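Local coordinates for protein exoribonuclease II, mitochondrial (Candida glabrata, PDB 6F3H) that degrades RNA from the 3' end as an exoribonuclease, probably as the nuclease partner of a helicase in the mitochondrial RNA degradosome, at residues Leu299-Gly305 with Val332-Gly338; Phe321-Tyr327 with Cys337-Glu343. The protein carries 1 engineered substitution. All blocks are in the same frame, centred on the assembly; numbering follows the deposited sequence.

Contact 1 (Leu299-Gly305 with Val332-Gly338)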
# COMPACT_ATOMS: atom_id res chain seq x y z
N LEU A 299 -24.62 6.47 9.63
CA LEU A 299 -24.24 7.19 8.42
C LEU A 299 -22.74 7.33 8.34
O LEU A 299 -22.13 7.20 7.27
CB LEU A 299 -24.85 8.57 8.41
CG LEU A 299 -26.35 8.56 8.45
CD1 LEU A 299 -26.82 9.97 8.80
CD2 LEU A 299 -26.88 8.07 7.13
N ASN A 300 -22.12 7.59 9.47
CA ASN A 300 -20.69 7.73 9.52
C ASN A 300 -20.01 6.44 9.09
O ASN A 300 -19.17 6.44 8.19
CB ASN A 300 -20.30 8.15 10.92
CG ASN A 300 -18.85 8.39 11.06
OD1 ASN A 300 -18.27 9.19 10.34
ND2 ASN A 300 -18.23 7.70 11.99
N ASP A 301 -20.37 5.32 9.71
CA ASP A 301 -19.77 4.06 9.31
C ASP A 301 -20.02 3.75 7.84
O ASP A 301 -19.26 2.98 7.24
CB ASP A 301 -20.29 2.93 10.21
CG ASP A 301 -19.60 2.90 11.57
OD1 ASP A 301 -18.48 3.42 11.65
OD2 ASP A 301 -20.13 2.33 12.55
N TYR A 302 -21.03 4.34 7.22
CA TYR A 302 -21.20 4.09 5.79
C TYR A 302 -20.25 4.96 4.95
O TYR A 302 -19.53 4.44 4.11
CB TYR A 302 -22.65 4.32 5.38
CG TYR A 302 -23.01 3.72 4.04
CD1 TYR A 302 -23.46 2.41 3.93
CD2 TYR A 302 -22.88 4.46 2.88
CE1 TYR A 302 -23.77 1.86 2.68
CE2 TYR A 302 -23.19 3.93 1.64
CZ TYR A 302 -23.63 2.63 1.54
OH TYR A 302 -23.92 2.13 0.29
N ALA A 303 -20.23 6.27 5.20
CA ALA A 303 -19.37 7.18 4.43
C ALA A 303 -17.91 6.81 4.55
O ALA A 303 -17.14 6.96 3.59
CB ALA A 303 -19.57 8.62 4.90
N ALA A 304 -17.49 6.37 5.73
CA ALA A 304 -16.12 5.96 5.97
C ALA A 304 -15.76 4.66 5.28
O ALA A 304 -14.57 4.36 5.15
CB ALA A 304 -15.90 5.81 7.46
N GLY A 305 -16.73 3.90 4.80
CA GLY A 305 -16.48 2.63 4.15
C GLY A 305 -16.38 1.43 5.06
O GLY A 305 -15.91 0.37 4.62
N VAL A 332 -28.07 5.61 -3.37
CA VAL A 332 -27.52 5.59 -2.03
C VAL A 332 -26.02 5.40 -2.16
O VAL A 332 -25.56 4.29 -2.45
CB VAL A 332 -28.15 4.48 -1.19
CG1 VAL A 332 -27.39 4.27 0.11
CG2 VAL A 332 -29.61 4.77 -0.94
N THR A 333 -25.27 6.47 -1.89
CA THR A 333 -23.83 6.53 -2.08
C THR A 333 -23.22 7.12 -0.83
O THR A 333 -23.85 7.90 -0.12
CB THR A 333 -23.46 7.40 -3.30
OG1 THR A 333 -23.75 8.78 -3.03
CG2 THR A 333 -24.23 7.00 -4.52
N ARG A 334 -21.95 6.79 -0.60
CA ARG A 334 -21.29 7.32 0.58
C ARG A 334 -21.36 8.83 0.60
O ARG A 334 -21.60 9.43 1.64
CB ARG A 334 -19.84 6.88 0.59
CG ARG A 334 -19.63 5.46 0.13
CD ARG A 334 -19.00 4.62 1.18
NE ARG A 334 -17.66 5.08 1.46
CZ ARG A 334 -16.58 4.61 0.86
NH1 ARG A 334 -16.71 3.66 -0.06
NH2 ARG A 334 -15.37 5.10 1.17
N SER A 335 -21.13 9.46 -0.56
CA SER A 335 -21.26 10.92 -0.68
C SER A 335 -22.58 11.38 -0.14
O SER A 335 -22.68 12.45 0.48
CB SER A 335 -21.13 11.35 -2.12
OG SER A 335 -19.81 11.16 -2.54
N LEU A 336 -23.61 10.59 -0.39
CA LEU A 336 -24.93 11.00 0.02
C LEU A 336 -25.08 10.85 1.52
O LEU A 336 -25.63 11.73 2.18
CB LEU A 336 -25.94 10.17 -0.76
CG LEU A 336 -27.26 10.86 -1.01
CD1 LEU A 336 -27.03 11.84 -2.11
CD2 LEU A 336 -28.27 9.82 -1.40
N CYS A 337 -24.50 9.79 2.09
CA CYS A 337 -24.46 9.70 3.54
C CYS A 337 -23.61 10.81 4.13
O CYS A 337 -23.91 11.31 5.22
CB CYS A 337 -23.89 8.36 3.97
SG CYS A 337 -24.96 7.01 3.59
N GLY A 338 -22.55 11.19 3.42
CA GLY A 338 -21.73 12.30 3.88
C GLY A 338 -22.50 13.60 3.90
O GLY A 338 -22.53 14.29 4.92

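Contact 2 (Phe321-Tyr327 with Cys337-Glu343)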
# COMPACT_ATOMS: atom_id res chain seq x y z
N PHE A 321 -33.36 7.42 3.37
CA PHE A 321 -33.32 8.41 2.31
C PHE A 321 -34.67 8.51 1.65
O PHE A 321 -35.12 9.60 1.30
CB PHE A 321 -32.28 8.05 1.27
CG PHE A 321 -30.87 8.29 1.71
CD1 PHE A 321 -30.58 9.27 2.61
CD2 PHE A 321 -29.84 7.55 1.19
CE1 PHE A 321 -29.30 9.50 3.00
CE2 PHE A 321 -28.55 7.79 1.58
CZ PHE A 321 -28.29 8.76 2.49
N ARG A 322 -35.35 7.38 1.49
CA ARG A 322 -36.66 7.39 0.85
C ARG A 322 -37.63 8.24 1.65
O ARG A 322 -38.56 8.81 1.09
CB ARG A 322 -37.17 5.95 0.68
CG ARG A 322 -38.31 5.85 -0.30
CD ARG A 322 -39.07 4.51 -0.42
NE ARG A 322 -38.95 3.52 0.64
CZ ARG A 322 -39.73 3.49 1.71
NH1 ARG A 322 -40.64 4.43 1.88
NH2 ARG A 322 -39.58 2.52 2.62
N HIS A 323 -37.42 8.36 2.94
CA HIS A 323 -38.30 9.15 3.77
C HIS A 323 -37.88 10.60 3.91
O HIS A 323 -38.49 11.32 4.71
CB HIS A 323 -38.43 8.53 5.15
CG HIS A 323 -39.32 7.34 5.17
ND1 HIS A 323 -38.89 6.08 4.81
CD2 HIS A 323 -40.63 7.21 5.47
CE1 HIS A 323 -39.89 5.23 4.91
NE2 HIS A 323 -40.96 5.89 5.31
N ILE A 324 -36.82 11.05 3.24
CA ILE A 324 -36.34 12.42 3.38
C ILE A 324 -36.47 13.14 2.04
O ILE A 324 -35.97 12.64 1.02
CB ILE A 324 -34.88 12.46 3.88
CG1 ILE A 324 -34.81 11.96 5.31
CG2 ILE A 324 -34.36 13.86 3.83
CD1 ILE A 324 -33.51 11.42 5.67
N ASP A 325 -37.07 14.33 2.05
CA ASP A 325 -37.50 14.96 0.81
C ASP A 325 -36.35 15.17 -0.15
O ASP A 325 -36.38 14.71 -1.30
CB ASP A 325 -38.15 16.30 1.10
CG ASP A 325 -39.36 16.17 1.96
OD1 ASP A 325 -39.22 15.66 3.08
OD2 ASP A 325 -40.45 16.55 1.50
N MSE A 326 -35.34 15.89 0.29
CA MSE A 326 -34.25 16.24 -0.59
C MSE A 326 -33.60 15.03 -1.20
O MSE A 326 -33.27 15.01 -2.38
CB MSE A 326 -33.23 17.02 0.19
CG MSE A 326 -33.83 18.22 0.83
SE MSE A 326 -32.42 19.04 1.83
CE MSE A 326 -32.78 18.20 3.54
N TYR A 327 -33.40 14.02 -0.37
CA TYR A 327 -32.58 12.87 -0.73
C TYR A 327 -33.39 11.73 -1.28
O TYR A 327 -32.86 10.64 -1.46
CB TYR A 327 -31.82 12.38 0.49
CG TYR A 327 -30.90 13.41 1.08
CD1 TYR A 327 -29.71 13.74 0.44
CD2 TYR A 327 -31.21 14.06 2.25
CE1 TYR A 327 -28.85 14.69 0.98
CE2 TYR A 327 -30.35 15.02 2.80
CZ TYR A 327 -29.18 15.32 2.15
OH TYR A 327 -28.32 16.27 2.67
N CYS A 337 -24.50 9.79 2.09
CA CYS A 337 -24.46 9.70 3.54
C CYS A 337 -23.61 10.81 4.13
O CYS A 337 -23.91 11.31 5.22
CB CYS A 337 -23.89 8.36 3.97
SG CYS A 337 -24.96 7.01 3.59
N GLY A 338 -22.55 11.19 3.42
CA GLY A 338 -21.73 12.30 3.88
C GLY A 338 -22.50 13.60 3.90
O GLY A 338 -22.53 14.29 4.92
N LYS A 339 -23.17 13.93 2.79
CA LYS A 339 -23.97 15.15 2.73
C LYS A 339 -24.95 15.20 3.88
O LYS A 339 -25.06 16.21 4.58
CB LYS A 339 -24.74 15.23 1.42
CG LYS A 339 -23.89 15.27 0.18
CD LYS A 339 -24.72 15.76 -0.99
CE LYS A 339 -25.64 16.90 -0.55
NZ LYS A 339 -26.13 17.73 -1.69
N LEU A 340 -25.63 14.10 4.12
CA LEU A 340 -26.62 14.12 5.18
C LEU A 340 -25.96 14.26 6.53
O LEU A 340 -26.32 15.12 7.33
CB LEU A 340 -27.44 12.85 5.14
CG LEU A 340 -28.44 12.94 6.28
CD1 LEU A 340 -29.37 14.08 6.00
CD2 LEU A 340 -29.21 11.67 6.40
N LEU A 341 -24.98 13.41 6.78
CA LEU A 341 -24.30 13.43 8.06
C LEU A 341 -23.72 14.81 8.32
O LEU A 341 -23.81 15.33 9.44
CB LEU A 341 -23.21 12.38 8.04
CG LEU A 341 -22.49 12.21 9.35
CD1 LEU A 341 -23.42 12.27 10.52
CD2 LEU A 341 -21.82 10.92 9.28
N VAL A 342 -23.15 15.43 7.29
CA VAL A 342 -22.70 16.80 7.43
C VAL A 342 -23.86 17.69 7.83
O VAL A 342 -23.74 18.56 8.69
CB VAL A 342 -22.07 17.28 6.11
CG1 VAL A 342 -22.18 18.79 5.97
CG2 VAL A 342 -20.63 16.83 5.98
N GLU A 343 -25.01 17.44 7.24
CA GLU A 343 -26.13 18.33 7.45
C GLU A 343 -26.67 18.25 8.86
O GLU A 343 -27.28 19.20 9.35
CB GLU A 343 -27.20 17.99 6.43
CG GLU A 343 -28.33 18.93 6.45
CD GLU A 343 -29.27 18.65 5.32
OE1 GLU A 343 -28.77 18.35 4.21
OE2 GLU A 343 -30.50 18.71 5.54

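Contact 1 (Leu299-Gly305 with Val332-Gly338)
The sulfur of C337 is the knob: it enters the notch between L299 and Y302, side chains that sit three residues apart on helix 293-303. SG comes to 3.4 Å from Y302 CD2, an oblique sulfur-aromatic contact, and makes apolar packing with L299 CD2 at 4.2 Å. With CG anti to the backbone N (chi1 -164°), Y302 swings its ring against the start of helix 334-343, where R334 N lies at the ring edge. The V332 side chain crosses that of Y302 at about a right angle, with CG1 4.1 Å from Y302 OH. The two backbones come closest at A303 and R334, CA to CA 4.3 Å, and A303 CB fits beside the turn that ends at G338. This is a close pair of roughly antiparallel helices, the short axes 8.3 Å apart at 142°, with the last turn of one beside the first turn of the other. Each end is finished locally, by T333 as N-cap and by a Schellman motif at G305. R334 folds its arm, bent at chi2 and chi3, over the finished helix end. NE donates to A303 O (2.9 Å) almost straight, from above the carbonyl plane, while that oxygen stays in the guanidinium plane. G305 CA occupies one face of the guanidinium, 3.7 Å from its plane. D821 receives the R334 backbone N-H, bringing in the segment that follows strand 808-818.

Contact 2 (Phe321-Tyr327 with Cys337-Glu343)
Y327 and E343 approach from opposite directions and join through one hydrogen bond, Y327 OH to E343 OE1 (2.6 Å). The ring and carboxylate planes lie 35° apart, and the hydroxyl reaches OE1 from above the carboxylate plane. E343 gets there on a stretched arm, CG anti to the backbone N (chi1 -174°) and the chain extended beyond it. One turn back, K339 lays CB near the same hydroxyl (3.9 Å). L340 bridges the two aromatic residues, using its methyls separately: CD1 rests 3.5 Å from Y327 CE2, while CD2 lies at the edge of the F321 ring, 4.0 Å from CE1, and also brushes I324 CD1. F321 puts CZ 3.9 Å from C337 SG, an oblique sulfur-aromatic contact. The elements involved are two consecutive helices, 311-322 and 334-343, and the connection between them, which turns back so that Y327 lies against the second helix. Behind this first shell, the turn braces its own tyrosine: I324 CG2 sits at the edge of the Y327 ring, and M326 CB lies over one face, offset to the rim. M326, modelled as selenomethionine, is poorly ordered further out, so its approach to the carboxylate is doubtful. L336 packs on both F321 and Y327. Further back, I324 is seated on A277 and V280 of helix 251-281, and N281 OD1 at that helix's end accepts a hydrogen bond from the backbone N of D325.

Helix 334-343 serves both contacts, its first turns meeting helix 293-303 in contact 1 and the later ones the end of helix 311-322 and the following turn in contact 2. C337 and G338 belong to both, the C337 sulfur lying between the Y302 and F321 rings, and L299 packs on L340 where the two sites touch. Both are largely buried, but contact 1 lies nearer the centre of the chain and has no exposed residue among those that touch, whereas contact 2 reaches the surface at K339 and M326. Their polar bonds also differ: an arginine on a backbone carbonyl at a helix end in contact 1, a tyrosine on a carboxylate in contact 2.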